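Local coordinates for protein Udp-n-acetylglucosamine pyrophosphorylase (Trypanosoma brucei, PDB 4BQH) that probably catalyses the transfer of a uridylyl group from UTP to N-acetylglucosamine 1-phosphate, giving UDP-N-acetylglucosamine and diphosphate, and is bound here by an allosteric inhibitor, at residues Ile12-Gly17 / Ala40-Glu45; Arg52-Val57 / Ser211-Tyr216; Ser181-Ala186 / Arg228-Ala233; Ala371-Ser376 / Phe407-Glu412. All blocks are in the same frame, centred on the assembly; numbering follows the deposited sequence.

Interaction 1. Residues Ile12-Gly17 / Ala40-Glu45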
# COMPACT_ATOMS: atom_id res chain seq x y z
N ILE A 12 -9.10 -7.76 31.21
CA ILE A 12 -8.95 -8.88 32.12
C ILE A 12 -9.54 -10.16 31.55
O ILE A 12 -8.92 -11.21 31.66
CB ILE A 12 -9.48 -8.55 33.55
CG1 ILE A 12 -8.60 -7.47 34.20
CG2 ILE A 12 -9.51 -9.81 34.42
CD1 ILE A 12 -9.12 -6.88 35.50
N GLN A 13 -10.72 -10.06 30.93
CA GLN A 13 -11.36 -11.20 30.28
C GLN A 13 -10.49 -11.72 29.14
O GLN A 13 -10.23 -12.93 29.02
CB GLN A 13 -12.76 -10.80 29.77
CG GLN A 13 -13.68 -11.97 29.43
CD GLN A 13 -15.10 -11.55 29.08
N ARG A 14 -9.99 -10.78 28.33
CA ARG A 14 -9.11 -11.16 27.21
C ARG A 14 -7.84 -11.88 27.64
O ARG A 14 -7.38 -12.74 26.91
CB ARG A 14 -8.78 -9.97 26.33
CG ARG A 14 -9.98 -9.44 25.56
CD ARG A 14 -9.66 -8.16 24.84
NE ARG A 14 -8.58 -8.38 23.86
CZ ARG A 14 -7.85 -7.42 23.31
NH1 ARG A 14 -8.07 -6.15 23.64
NH2 ARG A 14 -6.89 -7.74 22.45
N LEU A 15 -7.30 -11.55 28.81
CA LEU A 15 -6.06 -12.18 29.29
C LEU A 15 -6.25 -13.39 30.22
O LEU A 15 -5.27 -14.06 30.55
CB LEU A 15 -5.12 -11.14 29.91
CG LEU A 15 -4.24 -10.30 28.96
CD1 LEU A 15 -3.19 -11.16 28.26
CD2 LEU A 15 -5.05 -9.54 27.91
N THR A 16 -7.48 -13.65 30.63
CA THR A 16 -7.76 -14.80 31.48
C THR A 16 -7.60 -16.11 30.70
O THR A 16 -8.19 -16.26 29.63
CB THR A 16 -9.17 -14.71 32.09
OG1 THR A 16 -9.23 -13.55 32.93
CG2 THR A 16 -9.47 -15.96 32.93
N GLY A 17 -6.77 -17.01 31.21
CA GLY A 17 -6.55 -18.32 30.58
C GLY A 17 -5.65 -18.25 29.34
O GLY A 17 -5.58 -19.21 28.57
N ALA A 40 -5.30 0.89 28.23
CA ALA A 40 -5.43 1.70 27.02
C ALA A 40 -4.69 1.01 25.87
O ALA A 40 -5.21 0.95 24.76
CB ALA A 40 -4.88 3.11 27.22
N GLN A 41 -3.51 0.48 26.15
CA GLN A 41 -2.71 -0.16 25.09
C GLN A 41 -3.41 -1.39 24.55
O GLN A 41 -3.58 -1.52 23.35
CB GLN A 41 -1.31 -0.51 25.57
CG GLN A 41 -0.46 -1.16 24.48
CD GLN A 41 0.85 -1.74 25.01
OE1 GLN A 41 0.97 -2.05 26.19
NE2 GLN A 41 1.84 -1.89 24.11
N ILE A 42 -3.82 -2.29 25.43
CA ILE A 42 -4.43 -3.55 24.98
C ILE A 42 -5.76 -3.28 24.28
O ILE A 42 -6.09 -3.94 23.29
CB ILE A 42 -4.58 -4.55 26.15
CG1 ILE A 42 -3.21 -4.97 26.68
CG2 ILE A 42 -5.40 -5.78 25.75
CD1 ILE A 42 -3.29 -5.62 28.05
N THR A 43 -6.48 -2.26 24.75
CA THR A 43 -7.76 -1.84 24.14
C THR A 43 -7.63 -1.15 22.77
O THR A 43 -8.31 -1.52 21.81
CB THR A 43 -8.55 -0.92 25.12
OG1 THR A 43 -8.78 -1.64 26.34
CG2 THR A 43 -9.89 -0.52 24.54
N ASN A 44 -6.74 -0.16 22.69
CA ASN A 44 -6.65 0.74 21.55
C ASN A 44 -5.57 0.39 20.55
O ASN A 44 -5.67 0.79 19.38
CB ASN A 44 -6.43 2.17 22.01
CG ASN A 44 -7.50 2.62 22.97
OD1 ASN A 44 -8.65 2.18 22.89
ND2 ASN A 44 -7.13 3.49 23.91
N GLU A 45 -4.52 -0.30 21.01
CA GLU A 45 -3.39 -0.61 20.12
C GLU A 45 -3.31 -2.09 19.78
O GLU A 45 -2.65 -2.44 18.81
CB GLU A 45 -2.05 -0.21 20.76
CG GLU A 45 -1.96 1.28 21.05
CD GLU A 45 -0.61 1.62 21.66
OE1 GLU A 45 0.43 1.33 21.03
OE2 GLU A 45 -0.59 2.18 22.77
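The R14 side chain runs alongside I42, the two pointing opposite ways, where the last turns of helices 7-15 and 32-44 come together near the N-terminus. The tight part is polar: NH1 of R14 donates to the carbonyl O of I42 over 3.0 Å, with 153° at the hydrogen. The donor stands well above the carbonyl plane, and the oxygen lies slightly tilted from the guanidinium plane. CG2 of I42 lies against one face of the guanidinium, 3.4 Å from NH1 of R14. That branch gets there because it is anti to the backbone N of I42, while the R14 chain bends at chi3 (61°) to turn its head across. The inner part is looser but buried: CD2 of L15 is 4.3 Å from CD1 of I42, with F51 of helix 51-64 packed against both residues. R14 itself is partly exposed and lies toward solvent. Its NH2 goes further, bonding the carbonyl oxygens of L46 and V49. One guanidinium thus serves several main-chain acceptors around the end of helix 32-44, where carbonyls run short of helical N-H partners, and its positive charge probably suits the negative end of that helix dipole.

Interaction 2. Residues Arg52-Val57 / Ser211-Tyr216. With 9VU ((3S)-3-[2-(1,3-benzodioxol-5-yl)-2-oxidanylidene-ethyl]-4-bromanyl-5-methyl-3-oxidanyl-1H-indol-2-one), chain C.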
# COMPACT_ATOMS: atom_id res chain seq x y z
N ARG A 52 -4.23 -16.08 23.32
CA ARG A 52 -3.99 -17.53 23.24
C ARG A 52 -3.54 -17.96 21.86
O ARG A 52 -2.59 -18.74 21.71
CB ARG A 52 -5.26 -18.32 23.58
CG ARG A 52 -5.56 -18.40 25.05
CD ARG A 52 -6.80 -19.26 25.30
NE ARG A 52 -6.56 -20.67 24.97
CZ ARG A 52 -5.97 -21.55 25.77
NH1 ARG A 52 -5.51 -21.20 26.96
NH2 ARG A 52 -5.82 -22.81 25.36
N HIS A 53 -4.22 -17.45 20.83
CA HIS A 53 -3.85 -17.73 19.46
C HIS A 53 -2.41 -17.33 19.21
O HIS A 53 -1.66 -18.05 18.57
CB HIS A 53 -4.80 -17.01 18.50
CG HIS A 53 -4.34 -17.06 17.07
ND1 HIS A 53 -4.21 -18.22 16.40
CD2 HIS A 53 -3.94 -16.05 16.20
CE1 HIS A 53 -3.75 -17.97 15.15
NE2 HIS A 53 -3.62 -16.63 15.03
N PHE A 54 -2.00 -16.18 19.73
CA PHE A 54 -0.61 -15.76 19.50
C PHE A 54 0.48 -16.60 20.17
O PHE A 54 1.62 -16.64 19.67
CB PHE A 54 -0.43 -14.26 19.73
CG PHE A 54 -0.66 -13.45 18.48
CD1 PHE A 54 0.37 -13.35 17.52
CD2 PHE A 54 -1.89 -12.86 18.22
CE1 PHE A 54 0.17 -12.63 16.34
CE2 PHE A 54 -2.10 -12.12 17.04
CZ PHE A 54 -1.07 -12.03 16.09
N ASN A 55 0.15 -17.29 21.27
CA ASN A 55 1.07 -18.31 21.78
C ASN A 55 1.33 -19.40 20.74
O ASN A 55 2.47 -19.84 20.55
CB ASN A 55 0.55 -18.94 23.07
CG ASN A 55 0.35 -17.92 24.18
OD1 ASN A 55 1.10 -16.93 24.31
ND2 ASN A 55 -0.67 -18.16 25.00
N ASP A 56 0.27 -19.83 20.04
CA ASP A 56 0.43 -20.83 18.97
C ASP A 56 1.22 -20.26 17.80
O ASP A 56 2.01 -20.96 17.18
CB ASP A 56 -0.94 -21.26 18.44
CG ASP A 56 -1.71 -22.11 19.42
OD1 ASP A 56 -1.08 -22.72 20.31
OD2 ASP A 56 -2.96 -22.17 19.31
N VAL A 57 0.98 -18.98 17.51
CA VAL A 57 1.69 -18.31 16.43
C VAL A 57 3.18 -18.31 16.76
O VAL A 57 4.03 -18.66 15.93
CB VAL A 57 1.18 -16.86 16.24
CG1 VAL A 57 2.06 -16.11 15.24
CG2 VAL A 57 -0.28 -16.88 15.76
N SER A 211 -3.88 -3.24 14.52
CA SER A 211 -3.32 -3.67 15.80
C SER A 211 -1.85 -4.00 15.69
O SER A 211 -1.38 -4.52 14.69
CB SER A 211 -4.12 -4.86 16.32
OG SER A 211 -5.43 -4.39 16.62
N SER A 212 -1.12 -3.69 16.75
CA SER A 212 0.26 -4.11 16.87
C SER A 212 0.29 -5.57 17.35
O SER A 212 -0.73 -6.17 17.70
CB SER A 212 0.99 -3.20 17.83
OG SER A 212 0.38 -3.26 19.12
N VAL A 213 1.48 -6.17 17.34
CA VAL A 213 1.64 -7.59 17.69
C VAL A 213 2.65 -7.66 18.85
O VAL A 213 3.70 -7.01 18.79
CB VAL A 213 2.19 -8.38 16.48
CG1 VAL A 213 2.50 -9.82 16.86
CG2 VAL A 213 1.15 -8.38 15.36
N PRO A 214 2.33 -8.42 19.91
CA PRO A 214 3.29 -8.48 21.07
C PRO A 214 4.66 -9.05 20.69
O PRO A 214 4.76 -9.81 19.70
CB PRO A 214 2.61 -9.44 22.04
CG PRO A 214 1.16 -9.45 21.64
CD PRO A 214 1.14 -9.26 20.15
N CYS A 215 5.69 -8.69 21.46
CA CYS A 215 7.00 -9.33 21.35
C CYS A 215 7.23 -10.28 22.52
O CYS A 215 6.74 -10.04 23.63
CB CYS A 215 8.12 -8.31 21.38
SG CYS A 215 7.67 -6.72 20.69
N TYR A 216 7.98 -11.35 22.25
CA TYR A 216 8.06 -12.49 23.17
C TYR A 216 9.48 -12.88 23.58
O TYR A 216 10.39 -12.80 22.78
CB TYR A 216 7.41 -13.71 22.49
CG TYR A 216 5.93 -13.53 22.27
CD1 TYR A 216 5.43 -12.87 21.14
CD2 TYR A 216 5.01 -14.02 23.21
CE1 TYR A 216 4.07 -12.71 20.96
CE2 TYR A 216 3.66 -13.87 23.04
CZ TYR A 216 3.19 -13.21 21.92
OH TYR A 216 1.87 -13.05 21.76
OAN 9VU C . -5.35 -12.38 17.02
CAH 9VU C . -6.14 -12.09 16.11
NAG 9VU C . -7.36 -11.58 16.31
CAC 9VU C . -7.97 -11.41 15.11
CAB 9VU C . -9.20 -10.95 14.86
CAA 9VU C . -9.73 -10.86 13.56
CAF 9VU C . -8.92 -11.30 12.50
CAJ 9VU C . -9.41 -11.24 11.15
CAE 9VU C . -7.63 -11.78 12.82
BRA 9VU C . -6.54 -12.30 11.35
CAD 9VU C . -7.16 -11.84 14.10
CAI 9VU C . -5.94 -12.29 14.72
OAL 9VU C . -5.81 -13.71 14.54
CAM 9VU C . -4.63 -11.70 14.14
CAO 9VU C . -4.46 -10.19 14.41
OAP 9VU C . -5.25 -9.65 15.18
CAQ 9VU C . -3.36 -9.52 13.79
CAV 9VU C . -2.63 -10.07 12.73
CAU 9VU C . -1.60 -9.43 12.17
OAY 9VU C . -0.80 -9.82 11.13
CAX 9VU C . 0.36 -8.96 11.25
OAW 9VU C . -0.16 -7.77 11.85
CAT 9VU C . -1.22 -8.22 12.59
CAS 9VU C . -1.88 -7.61 13.60
CAR 9VU C . -2.97 -8.25 14.21
O HOH W 1 0.24 -14.25 23.58
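A single water links N55 and Y216, donating to OD1 of N55 at 2.9 Å and accepting from the hydroxyl OH of Y216 at 2.7 Å. It lies in the plane of the tyrosine ring, at its edge, and so lets the phenol reach helix 51-64 without a direct bond. The amide stands almost perpendicular to the phenol ring (82°). It has its own fixings in the N-terminal region: ND2 bonds the carbonyl O of A18, and OD1 also accepts from Q20.

OH of Y216 also sits 3.3 Å from CB of F54, a polar atom packed on a methylene with no bond between them. The apolar part follows: CE1 of F54 lies 3.7 Å from CG1 of V213, a methyl brought round by being anti to the V213 backbone N (chi1 174°). The other methyl, CG2, turns to the inhibitor and is 3.6 Å from CAS of its benzodioxole. F54 also divides its ring: away from V213, CE2 comes 3.3 Å from the lactam oxygen OAN of the inhibitor, which lies at the ring edge near its plane. H53 adds CD2, 3.4 Å from the inhibitor hydroxyl OAL.

Helix 51-64 and strand 213-214 therefore supply two walls of the allosteric pocket. Backbone bonds of V213 with A234 and of C215 with C232 tie the strand wall to its neighbour. The chemistry implies that these two segments offer the inhibitor mainly van der Waals contacts; its hydrogen bonds go to the main chain of G48 and D50, and the water serves the contact between helix and strand.

Interaction 3. Residues Ser181-Ala186 / Arg228-Ala233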
# COMPACT_ATOMS: atom_id res chain seq x y z
N SER A 181 -2.32 3.67 12.84
CA SER A 181 -2.01 2.92 14.06
C SER A 181 -2.92 3.40 15.19
O SER A 181 -3.51 4.49 15.12
CB SER A 181 -0.54 3.10 14.45
OG SER A 181 -0.27 4.43 14.91
N GLY A 182 -3.02 2.59 16.25
CA GLY A 182 -3.76 3.01 17.43
C GLY A 182 -3.24 4.35 17.92
O GLY A 182 -4.02 5.26 18.25
N GLN A 183 -1.93 4.50 17.92
CA GLN A 183 -1.33 5.72 18.44
C GLN A 183 -1.43 6.93 17.54
O GLN A 183 -1.51 8.04 18.04
CB GLN A 183 0.10 5.47 18.88
CG GLN A 183 0.16 4.64 20.15
CD GLN A 183 1.55 4.52 20.72
OE1 GLN A 183 2.53 4.30 19.99
NE2 GLN A 183 1.65 4.67 22.04
N ASN A 184 -1.45 6.73 16.22
CA ASN A 184 -1.44 7.87 15.30
C ASN A 184 -2.80 8.21 14.68
O ASN A 184 -2.91 9.14 13.87
CB ASN A 184 -0.32 7.73 14.24
CG ASN A 184 -0.70 6.86 13.03
OD1 ASN A 184 -1.85 6.46 12.86
ND2 ASN A 184 0.29 6.59 12.19
N ASP A 185 -3.84 7.49 15.09
CA ASP A 185 -5.14 7.63 14.44
C ASP A 185 -5.72 9.03 14.60
O ASP A 185 -6.09 9.68 13.63
CB ASP A 185 -6.12 6.55 14.89
CG ASP A 185 -7.47 6.68 14.21
OD1 ASP A 185 -8.30 7.49 14.67
OD2 ASP A 185 -7.70 6.02 13.18
N ALA A 186 -5.75 9.51 15.85
CA ALA A 186 -6.34 10.82 16.14
C ALA A 186 -5.63 11.94 15.41
O ALA A 186 -6.27 12.80 14.82
CB ALA A 186 -6.33 11.06 17.65
N ARG A 228 6.21 -1.23 33.43
CA ARG A 228 5.13 -1.81 34.19
C ARG A 228 3.74 -1.47 33.61
O ARG A 228 2.76 -2.13 33.95
CB ARG A 228 5.25 -1.42 35.68
CG ARG A 228 6.43 -2.14 36.35
CD ARG A 228 6.49 -1.84 37.82
NE ARG A 228 5.28 -2.32 38.48
CZ ARG A 228 5.05 -2.24 39.79
NH1 ARG A 228 5.95 -1.67 40.63
NH2 ARG A 228 3.90 -2.71 40.24
N GLY A 229 3.68 -0.47 32.74
CA GLY A 229 2.41 -0.04 32.16
C GLY A 229 2.32 -0.25 30.64
O GLY A 229 1.45 0.32 29.99
N ARG A 230 3.21 -1.06 30.09
CA ARG A 230 3.24 -1.21 28.62
C ARG A 230 3.90 -2.51 28.21
O ARG A 230 5.02 -2.81 28.65
CB ARG A 230 3.97 -0.02 27.98
CG ARG A 230 3.87 -0.00 26.46
CD ARG A 230 4.30 1.33 25.87
NE ARG A 230 4.10 1.33 24.41
CZ ARG A 230 2.93 1.56 23.82
NH1 ARG A 230 1.85 1.78 24.55
NH2 ARG A 230 2.85 1.54 22.49
N ILE A 231 3.22 -3.28 27.37
CA ILE A 231 3.84 -4.47 26.80
C ILE A 231 4.64 -4.11 25.57
O ILE A 231 4.35 -3.13 24.88
CB ILE A 231 2.83 -5.59 26.46
CG1 ILE A 231 2.00 -5.25 25.24
CG2 ILE A 231 1.96 -5.96 27.65
CD1 ILE A 231 1.42 -6.49 24.58
N CYS A 232 5.67 -4.90 25.31
CA CYS A 232 6.44 -4.78 24.11
C CYS A 232 5.54 -5.25 22.96
O CYS A 232 4.99 -6.34 22.99
CB CYS A 232 7.67 -5.67 24.19
SG CYS A 232 8.77 -5.23 22.86
N ALA A 233 5.36 -4.38 21.98
CA ALA A 233 4.58 -4.71 20.77
C ALA A 233 5.13 -3.90 19.61
O ALA A 233 5.79 -2.86 19.79
CB ALA A 233 3.08 -4.46 20.97
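Q183 and R230 meet with the amide to one side of the guanidinium plane, the two planes nearly parallel (7°) and offset, yet no hydrogen bond joins them. The closest atoms, NE2 of Q183 and NH2 of R230, are both donors and stand 3.4 Å apart; CD of Q183 is 3.7 Å from that same NH2. R230 sits on strand 230-234, the middle strand of a three-stranded antiparallel sheet, and reaches across with a chain extended from CG to NE, its CG anti to the backbone N (chi1 -172°).

One shell out, E45, just past the end of helix 32-44, probably helps set both positions: it forms a salt bridge with NH2 of R230 and packs on Q183. The acid is thus a likely reason why two donors tolerate such proximity.

The loop carrying Q183 has its own scaffold. OG of S181 accepts from N of N184, three residues on, at 2.9 Å, an ST motif, and S181 N donates back to OD1 of N184 at 2.8 Å, while ND2 of N184 holds the carbonyl O of A120. The turn links strand 175-180 to helix 185-194, a beta-to-alpha connection typical of the Rossmann-like GT-A nucleotidyltransferase fold.

Interaction 4. Residues Ala371-Ser376 / Phe407-Glu412. With 9VU ((3S)-3-[2-(1,3-benzodioxol-5-yl)-2-oxidanylidene-ethyl]-4-bromanyl-5-methyl-3-oxidanyl-1H-indol-2-one), chain C.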
# COMPACT_ATOMS: atom_id res chain seq x y z
N ALA A 371 -9.35 -13.03 5.66
CA ALA A 371 -9.50 -12.68 7.09
C ALA A 371 -9.99 -13.87 7.92
O ALA A 371 -9.42 -14.16 8.98
CB ALA A 371 -10.40 -11.47 7.28
N GLU A 372 -10.99 -14.59 7.40
CA GLU A 372 -11.50 -15.80 8.07
C GLU A 372 -10.38 -16.82 8.24
O GLU A 372 -10.17 -17.33 9.35
CB GLU A 372 -12.68 -16.39 7.30
CG GLU A 372 -13.64 -17.18 8.19
CD GLU A 372 -15.08 -17.17 7.67
OE1 GLU A 372 -15.33 -17.82 6.65
OE2 GLU A 372 -15.97 -16.51 8.29
N ARG A 373 -9.64 -17.10 7.17
CA ARG A 373 -8.52 -18.06 7.27
C ARG A 373 -7.45 -17.59 8.23
O ARG A 373 -6.84 -18.39 8.94
CB ARG A 373 -7.87 -18.32 5.92
CG ARG A 373 -8.75 -19.04 4.92
CD ARG A 373 -9.07 -20.51 5.27
NE ARG A 373 -9.97 -20.95 4.22
CZ ARG A 373 -11.28 -20.75 4.21
NH1 ARG A 373 -11.92 -20.24 5.26
NH2 ARG A 373 -11.97 -21.11 3.14
N MET A 374 -7.20 -16.28 8.25
CA MET A 374 -6.07 -15.81 9.03
C MET A 374 -6.25 -15.99 10.54
O MET A 374 -5.28 -16.14 11.25
CB MET A 374 -5.71 -14.36 8.71
CG MET A 374 -4.26 -14.02 9.07
SD MET A 374 -3.97 -12.28 8.70
CE MET A 374 -2.24 -12.22 9.16
N LYS A 375 -7.50 -16.00 11.01
CA LYS A 375 -7.77 -16.21 12.44
C LYS A 375 -7.17 -17.51 12.98
O LYS A 375 -6.89 -17.57 14.16
CB LYS A 375 -9.26 -16.16 12.73
CG LYS A 375 -9.85 -14.77 12.46
CD LYS A 375 -11.26 -14.62 13.01
CE LYS A 375 -11.23 -14.26 14.49
NZ LYS A 375 -12.57 -13.74 14.90
N SER A 376 -6.99 -18.53 12.14
CA SER A 376 -6.35 -19.77 12.62
C SER A 376 -4.97 -19.98 12.02
O SER A 376 -4.37 -21.04 12.19
CB SER A 376 -7.26 -20.97 12.37
OG SER A 376 -7.42 -21.23 10.97
N PHE A 407 -1.91 -15.34 0.16
CA PHE A 407 -2.27 -15.59 -1.24
C PHE A 407 -2.45 -17.08 -1.54
O PHE A 407 -3.09 -17.44 -2.52
CB PHE A 407 -1.25 -15.00 -2.22
CG PHE A 407 -1.16 -13.49 -2.16
CD1 PHE A 407 -2.20 -12.73 -1.67
CD2 PHE A 407 -0.02 -12.85 -2.66
CE1 PHE A 407 -2.10 -11.33 -1.62
CE2 PHE A 407 0.10 -11.47 -2.61
CZ PHE A 407 -0.94 -10.72 -2.09
N ARG A 408 -1.88 -17.94 -0.70
CA ARG A 408 -2.07 -19.40 -0.84
C ARG A 408 -3.56 -19.81 -0.79
O ARG A 408 -3.91 -20.90 -1.25
CB ARG A 408 -1.31 -20.12 0.27
CG ARG A 408 -1.85 -19.85 1.65
CD ARG A 408 -1.45 -20.97 2.59
NE ARG A 408 -0.29 -20.61 3.37
CZ ARG A 408 0.25 -21.41 4.29
NH1 ARG A 408 -0.27 -22.62 4.54
NH2 ARG A 408 1.32 -21.01 4.95
N PHE A 409 -4.42 -18.93 -0.25
CA PHE A 409 -5.85 -19.21 -0.13
C PHE A 409 -6.69 -18.71 -1.29
O PHE A 409 -7.92 -18.92 -1.30
CB PHE A 409 -6.40 -18.64 1.19
CG PHE A 409 -5.70 -19.18 2.40
CD1 PHE A 409 -5.85 -20.53 2.76
CD2 PHE A 409 -4.90 -18.36 3.17
CE1 PHE A 409 -5.19 -21.04 3.87
CE2 PHE A 409 -4.21 -18.85 4.28
CZ PHE A 409 -4.38 -20.20 4.64
N VAL A 410 -6.05 -18.07 -2.27
CA VAL A 410 -6.79 -17.31 -3.29
C VAL A 410 -7.83 -18.13 -4.06
O VAL A 410 -8.92 -17.65 -4.33
CB VAL A 410 -5.84 -16.61 -4.27
CG1 VAL A 410 -5.04 -17.63 -5.09
CG2 VAL A 410 -6.60 -15.62 -5.15
N ASP A 411 -7.51 -19.38 -4.38
CA ASP A 411 -8.46 -20.12 -5.22
C ASP A 411 -9.64 -20.69 -4.46
O ASP A 411 -10.61 -21.18 -5.06
CB ASP A 411 -7.73 -21.18 -6.05
CG ASP A 411 -6.86 -20.53 -7.13
OD1 ASP A 411 -7.36 -19.62 -7.82
OD2 ASP A 411 -5.70 -20.93 -7.28
N GLU A 412 -9.58 -20.62 -3.13
CA GLU A 412 -10.71 -21.03 -2.30
C GLU A 412 -11.91 -20.10 -2.45
O GLU A 412 -13.01 -20.42 -2.00
CB GLU A 412 -10.28 -21.13 -0.83
CG GLU A 412 -9.19 -22.17 -0.67
CD GLU A 412 -8.74 -22.33 0.76
OE1 GLU A 412 -9.36 -21.73 1.65
OE2 GLU A 412 -7.77 -23.06 0.98
OAN 9VU C . -5.35 -12.38 17.02
CAH 9VU C . -6.14 -12.09 16.11
NAG 9VU C . -7.36 -11.58 16.31
CAC 9VU C . -7.97 -11.41 15.11
CAB 9VU C . -9.20 -10.95 14.86
CAA 9VU C . -9.73 -10.86 13.56
CAF 9VU C . -8.92 -11.30 12.50
CAJ 9VU C . -9.41 -11.24 11.15
CAE 9VU C . -7.63 -11.78 12.82
BRA 9VU C . -6.54 -12.30 11.35
CAD 9VU C . -7.16 -11.84 14.10
CAI 9VU C . -5.94 -12.29 14.72
OAL 9VU C . -5.81 -13.71 14.54
CAM 9VU C . -4.63 -11.70 14.14
CAO 9VU C . -4.46 -10.19 14.41
OAP 9VU C . -5.25 -9.65 15.18
CAQ 9VU C . -3.36 -9.52 13.79
CAV 9VU C . -2.63 -10.07 12.73
CAU 9VU C . -1.60 -9.43 12.17
OAY 9VU C . -0.80 -9.82 11.13
CAX 9VU C . 0.36 -8.96 11.25
OAW 9VU C . -0.16 -7.77 11.85
CAT 9VU C . -1.22 -8.22 12.59
CAS 9VU C . -1.88 -7.61 13.60
CAR 9VU C . -2.97 -8.25 14.21
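The C-terminal end of helix 364-374 forms one wall of the inhibitor pocket, and its outward side carries R373 to the loop between strands 394-400 and 423-427. NE of R373 donates to OE1 of E412 at 2.8 Å and NH2 of R373 to the same oxygen at 3.1 Å, a side-on salt bridge in which two nitrogens share one acceptor. The oxygen lies in the guanidinium plane and is met nearly along its C-O axis, although the carboxylate is turned 33° from that plane.

The aliphatic base of the arginine does different work. CB of R373 stands over the centre of the F409 ring, 4.0 Å from its centroid and 8° off the normal, a CH-pi contact; CG of R408 fills the opposite face. A bend at chi2 (-68°) carries the R373 chain on across the ring toward E412.

On the pocket side, M374 lays CB 3.4 Å from the bromine BRA of the inhibitor, and CG of K375 runs 3.6 Å from CAF of its oxindole ring. The end of helix 364-374 is thus one wall of the allosteric pocket, its other flank fixed to the 407-412 loop by a salt bridge and a CH-pi contact.

Overall arrangement
The four contacts illustrate how chemistry follows place. Interaction 2 is the buried one and mainly apolar; interactions 3 and 4 lie at the surface. Interaction 4 is a salt bridge with a CH-pi contact, whereas interaction 3 has no bond of its own and depends on E45 of interaction 1, which is partly buried. Interactions 1, 2 and 3 form a continuous cluster: S212 bonds the backbone of E45, Q41 reaches I231, and strands 213-214 and 230-234 are neighbours in one antiparallel sheet. Interaction 4 stands apart, about 26 Å and 28 Å between centres from interactions 1 and 3. It meets interaction 2 where H53 packs on K375, and the two share the inhibitor, touching it from different elements.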